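Local coordinates for protein glycosyl hyrolase, family 3 (Deinococcus radiodurans, PDB 3TEV) that probably hydrolyses O-glycosidic bonds, a family 3 glycosyl hydrolase with a TIM-barrel-type domain, at residues L60-L63 / C64-R68. Numbering follows the deposited sequence.
Sequences LRRL and CADLR
Two successive turns of the amphipathic helix 57-71 meet here, where Leu60, Leu63, Cys64 and Leu67 form the buried stripe and Arg61, Arg62 and Ala65 the exposed one. The turns are joined by i to i+4 backbone hydrogen bonds, from Cys64 N to Leu60 O (2.9 Å) through Leu67 N to Leu63 O (3.0 Å). On the buried side, Leu60 CD1 lies 4.0 Å from Cys64 SG; with chi1 at -63° the sulfur sits beside its own backbone N and leans back over the preceding turn. Three residues further along, the branch carbon CG of Leu63 meets the methyl CD1 of Leu67 at 4.0 Å, the two side chains crossing at a slant.

On the outer side Arg62 and Asp66 carry opposite charges that do not meet. They extend side by side, but the arginine chain bends at chi3 (-39°), and its NE remains 6.4 Å from Asp66 OD2. The carboxylate folds back over the Arg62 carbonyl, Asp66 CG 3.1 Å from Arg62 O, with no bond between the oxygens; that O accepts Asp66 N instead (3.0 Å). An asparagine in place of Asp66 would probably cost this face its negative charge and a weak attraction for the Arg62 guanidinium.

Within the beta-alpha-beta unit of strands 46-49 and 76-79, Leu60 and Cys64 pack on Leu49, and Cys64 and Leu67 on Ile77, while Arg61 NE hydrogen-bonds to Ser123 O of helix 107-124.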
loop_
_atom_site.group_PDB
_atom_site.type_symbol
_atom_site.label_atom_id
_atom_site.label_comp_id
_atom_site.label_asym_id
_atom_site.label_seq_id
_atom_site.Cartn_x
_atom_site.Cartn_y
_atom_site.Cartn_z
ATOM N N LEU A 60 0.172 -20.128 9.180
ATOM C CA LEU A 60 0.484 -19.026 8.286
ATOM C C LEU A 60 1.528 -19.430 7.248
ATOM O O LEU A 60 1.421 -19.059 6.069
ATOM C CB LEU A 60 0.924 -17.802 9.080
ATOM C CG LEU A 60 1.092 -16.465 8.365
ATOM C CD1 LEU A 60 -0.104 -16.114 7.495
ATOM C CD2 LEU A 60 1.352 -15.366 9.393
ATOM N N ARG A 61 2.513 -20.209 7.684
ATOM C CA ARG A 61 3.533 -20.728 6.780
ATOM C C ARG A 61 2.912 -21.620 5.708
ATOM O O ARG A 61 3.289 -21.535 4.546
ATOM C CB ARG A 61 4.620 -21.497 7.542
ATOM C CG ARG A 61 5.769 -21.979 6.656
ATOM C CD ARG A 61 6.920 -22.595 7.470
ATOM N NE ARG A 61 7.673 -21.601 8.256
ATOM C CZ ARG A 61 7.550 -21.403 9.577
ATOM N NH1 ARG A 61 8.285 -20.478 10.183
ATOM N NH2 ARG A 61 6.703 -22.130 10.304
ATOM N N ARG A 62 1.975 -22.472 6.121
ATOM C CA ARG A 62 1.211 -23.320 5.216
ATOM C C ARG A 62 0.380 -22.465 4.233
ATOM O O ARG A 62 0.405 -22.699 3.024
ATOM C CB ARG A 62 0.327 -24.284 6.021
ATOM C CG ARG A 62 -0.289 -25.451 5.227
ATOM C CD ARG A 62 -1.239 -26.308 6.097
ATOM N NE ARG A 62 -0.743 -26.500 7.473
ATOM C CZ ARG A 62 -1.312 -25.988 8.573
ATOM N NH1 ARG A 62 -0.775 -26.214 9.776
ATOM N NH2 ARG A 62 -2.422 -25.250 8.476
ATOM N N LEU A 63 -0.295 -21.444 4.747
ATOM C CA LEU A 63 -1.110 -20.568 3.904
ATOM C C LEU A 63 -0.298 -19.819 2.830
ATOM O O LEU A 63 -0.709 -19.770 1.675
ATOM C CB LEU A 63 -1.923 -19.592 4.759
ATOM C CG LEU A 63 -2.719 -18.531 4.001
ATOM C CD1 LEU A 63 -3.757 -19.158 3.026
ATOM C CD2 LEU A 63 -3.404 -17.598 4.951
ATOM N N CYS A 64 0.855 -19.266 3.202
ATOM C CA CYS A 64 1.674 -18.507 2.269
ATOM C C CYS A 64 2.392 -19.393 1.257
ATOM O O CYS A 64 2.629 -18.965 0.113
ATOM C CB CYS A 64 2.659 -17.613 3.010
ATOM S SG CYS A 64 1.777 -16.378 3.989
ATOM N N ALA A 65 2.720 -20.625 1.671
ATOM C CA ALA A 65 3.335 -21.579 0.762
ATOM C C ALA A 65 2.307 -21.961 -0.281
ATOM O O ALA A 65 2.611 -21.968 -1.471
ATOM C CB ALA A 65 3.876 -22.828 1.505
ATOM N N ASP A 66 1.086 -22.249 0.158
ATOM C CA ASP A 66 0.002 -22.530 -0.778
ATOM C C ASP A 66 -0.231 -21.370 -1.770
ATOM O O ASP A 66 -0.414 -21.593 -2.973
ATOM C CB ASP A 66 -1.282 -22.858 -0.018
ATOM C CG ASP A 66 -1.187 -24.164 0.763
ATOM O OD1 ASP A 66 -0.243 -24.969 0.550
ATOM O OD2 ASP A 66 -2.059 -24.385 1.621
ATOM N N LEU A 67 -0.211 -20.140 -1.265
ATOM C CA LEU A 67 -0.457 -18.972 -2.110
ATOM C C LEU A 67 0.643 -18.812 -3.128
ATOM O O LEU A 67 0.384 -18.466 -4.272
ATOM C CB LEU A 67 -0.560 -17.703 -1.278
ATOM C CG LEU A 67 -1.871 -17.546 -0.525
ATOM C CD1 LEU A 67 -1.728 -16.509 0.657
ATOM C CD2 LEU A 67 -2.980 -17.182 -1.514
ATOM N N ARG A 68 1.873 -19.074 -2.707
ATOM C CA ARG A 68 2.985 -18.993 -3.608
ATOM C C ARG A 68 2.893 -20.066 -4.698
ATOM O O ARG A 68 3.254 -19.811 -5.847
ATOM C CB ARG A 68 4.317 -19.096 -2.845
ATOM C CG ARG A 68 5.522 -19.364 -3.745
ATOM C CD ARG A 68 5.766 -18.213 -4.742
ATOM N NE ARG A 68 6.942 -18.477 -5.568
ATOM C CZ ARG A 68 6.949 -19.270 -6.641
ATOM N NH1 ARG A 68 5.842 -19.900 -7.036
ATOM N NH2 ARG A 68 8.081 -19.439 -7.321
#